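Local coordinates for protein nucleoporin nup120 (Schizosaccharomyces pombe, PDB 4GQ2) that serves as a structural component of the nuclear pore complex, whose nucleoporins can also act as docking partners for transiently associated transport factors, at residues C55-A60 / S77-R82. Numbering follows the deposited sequence.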
loop_
_atom_site.group_PDB
_atom_site.type_symbol
_atom_site.label_atom_id
_atom_site.label_comp_id
_atom_site.label_asym_id
_atom_site.label_seq_id
_atom_site.Cartn_x
_atom_site.Cartn_y
_atom_site.Cartn_z
ATOM N N CYS A 55 -22.569 8.341 -8.395
ATOM C CA CYS A 55 -21.395 8.529 -7.527
ATOM C C CYS A 55 -21.020 9.971 -7.232
ATOM O O CYS A 55 -20.152 10.220 -6.412
ATOM C CB CYS A 55 -20.176 7.840 -8.134
ATOM S SG CYS A 55 -20.484 6.150 -8.675
ATOM N N VAL A 56 -21.653 10.916 -7.916
ATOM C CA VAL A 56 -21.316 12.317 -7.753
ATOM C C VAL A 56 -22.485 12.993 -7.065
ATOM O O VAL A 56 -23.498 13.278 -7.698
ATOM C CB VAL A 56 -21.013 12.999 -9.108
ATOM C CG1 VAL A 56 -20.662 14.461 -8.907
ATOM C CG2 VAL A 56 -19.882 12.278 -9.837
ATOM N N ALA A 57 -22.337 13.230 -5.763
ATOM C CA ALA A 57 -23.373 13.854 -4.952
ATOM C C ALA A 57 -23.635 15.278 -5.438
ATOM O O ALA A 57 -22.725 15.935 -5.948
ATOM C CB ALA A 57 -22.970 13.849 -3.472
ATOM N N TYR A 58 -24.879 15.740 -5.299
ATOM C CA TYR A 58 -25.220 17.132 -5.628
ATOM C C TYR A 58 -25.488 17.969 -4.376
ATOM O O TYR A 58 -25.699 19.184 -4.460
ATOM C CB TYR A 58 -26.384 17.224 -6.628
ATOM C CG TYR A 58 -27.633 16.478 -6.222
ATOM C CD1 TYR A 58 -28.588 17.066 -5.396
ATOM C CD2 TYR A 58 -27.867 15.186 -6.678
ATOM C CE1 TYR A 58 -29.737 16.380 -5.027
ATOM C CE2 TYR A 58 -29.012 14.493 -6.319
ATOM C CZ TYR A 58 -29.942 15.092 -5.495
ATOM O OH TYR A 58 -31.071 14.393 -5.142
ATOM N N ASP A 59 -25.482 17.306 -3.220
ATOM C CA ASP A 59 -25.498 17.986 -1.926
ATOM C C ASP A 59 -24.890 17.077 -0.864
ATOM O O ASP A 59 -24.911 15.859 -1.006
ATOM C CB ASP A 59 -26.917 18.403 -1.535
ATOM C CG ASP A 59 -26.934 19.496 -0.482
ATOM O OD1 ASP A 59 -25.874 20.107 -0.234
ATOM O OD2 ASP A 59 -28.008 19.748 0.102
ATOM N N ALA A 60 -24.352 17.672 0.198
ATOM C CA ALA A 60 -23.652 16.920 1.240
ATOM C C ALA A 60 -23.373 17.794 2.444
ATOM O O ALA A 60 -23.321 19.021 2.332
ATOM C CB ALA A 60 -22.338 16.350 0.702
ATOM N N SER A 77 -24.615 12.199 2.046
ATOM C CA SER A 77 -24.511 12.634 0.662
ATOM C C SER A 77 -25.777 12.176 -0.050
ATOM O O SER A 77 -26.389 11.173 0.341
ATOM C CB SER A 77 -23.260 12.032 0.003
ATOM O OG SER A 77 -22.086 12.305 0.766
ATOM N N ILE A 78 -26.181 12.917 -1.077
ATOM C CA ILE A 78 -27.343 12.541 -1.880
ATOM C C ILE A 78 -27.013 12.504 -3.374
ATOM O O ILE A 78 -26.283 13.354 -3.880
ATOM C CB ILE A 78 -28.581 13.429 -1.593
ATOM C CG1 ILE A 78 -28.273 14.921 -1.823
ATOM C CG2 ILE A 78 -29.113 13.163 -0.188
ATOM C CD1 ILE A 78 -29.479 15.826 -1.627
ATOM N N PHE A 79 -27.564 11.510 -4.063
ATOM C CA PHE A 79 -27.200 11.213 -5.450
ATOM C C PHE A 79 -28.428 11.131 -6.362
ATOM O O PHE A 79 -29.547 10.921 -5.899
ATOM C CB PHE A 79 -26.386 9.906 -5.513
ATOM C CG PHE A 79 -25.165 9.908 -4.626
ATOM C CD1 PHE A 79 -25.261 9.546 -3.285
ATOM C CD2 PHE A 79 -23.924 10.291 -5.127
ATOM C CE1 PHE A 79 -24.137 9.559 -2.463
ATOM C CE2 PHE A 79 -22.798 10.301 -4.310
ATOM C CZ PHE A 79 -22.908 9.936 -2.977
ATOM N N GLN A 80 -28.212 11.302 -7.660
ATOM C CA GLN A 80 -29.303 11.265 -8.628
ATOM C C GLN A 80 -29.812 9.851 -8.932
ATOM O O GLN A 80 -30.620 9.658 -9.837
ATOM C CB GLN A 80 -28.915 12.014 -9.904
ATOM C CG GLN A 80 -28.988 13.525 -9.752
ATOM C CD GLN A 80 -28.639 14.270 -11.024
ATOM O OE1 GLN A 80 -27.586 14.045 -11.626
ATOM N NE2 GLN A 80 -29.519 15.174 -11.434
ATOM N N ASN A 81 -29.346 8.870 -8.166
ATOM C CA ASN A 81 -29.910 7.529 -8.224
ATOM C C ASN A 81 -30.905 7.294 -7.081
ATOM O O ASN A 81 -31.156 6.155 -6.687
ATOM C CB ASN A 81 -28.805 6.465 -8.242
ATOM C CG ASN A 81 -27.997 6.422 -6.952
ATOM O OD1 ASN A 81 -28.182 7.242 -6.052
ATOM N ND2 ASN A 81 -27.092 5.457 -6.860
ATOM N N ARG A 82 -31.467 8.389 -6.564
ATOM C CA ARG A 82 -32.482 8.366 -5.499
ATOM C C ARG A 82 -31.971 7.707 -4.225
ATOM O O ARG A 82 -32.670 6.899 -3.607
ATOM C CB ARG A 82 -33.781 7.692 -5.969
ATOM C CG ARG A 82 -34.418 8.325 -7.196
ATOM C CD ARG A 82 -35.663 7.564 -7.621
ATOM N NE ARG A 82 -35.772 7.508 -9.079
ATOM C CZ ARG A 82 -36.891 7.255 -9.753
ATOM N NH1 ARG A 82 -38.036 7.037 -9.117
ATOM N NH2 ARG A 82 -36.864 7.230 -11.077
HETATM O O HOH W 1 -25.838 12.041 -8.383
#
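Tyr-58 lays its ring across Ile-78: Ile-78 CG1 sits over one face, 4.2 Å from the ring centroid, and Ile-78 CD1 reaches Tyr-58 CE1 at 3.5 Å. Chi1 of Tyr-58 (54°) folds the ring between its own backbone N and carbonyl carbon, and Ile-78 O lies over the same face near the rim. Ile-78 O also accepts the N-H of Tyr-58, with Tyr-58 N 3.1 Å away and almost in line with the C=O bond, while Ile-78 N returns a bond to Asp-59 O. These bonds lie where antiparallel strands 59-64 and 73-79 come together, a hairpin in the beta-propeller domain with 59-64 outermost in its sheet. On the other side of segment 77-82 from the Ile-78 side chain, Ala-57 CB rests over the Phe-79 ring, 3.6 Å from CE2, and Cys-55 O meets the ring edge. Ile-78 and Phe-79 are buried; exposed Gln-80 offers Tyr-58 just its side-chain CG, 3.6 Å from CE2, and a water, not a direct bond, links Gln-80 N to Val-56 O. Tyr-58 OH hydrogen-bonds Val-111 O; with an alanine here, that carbonyl would probably lose its mate and the Ile-78 CG1-CD1 arm the ring lying over it. Asp-59 packs CB against Ile-78 CD1 and takes the N-H of Asp-114 on OD2.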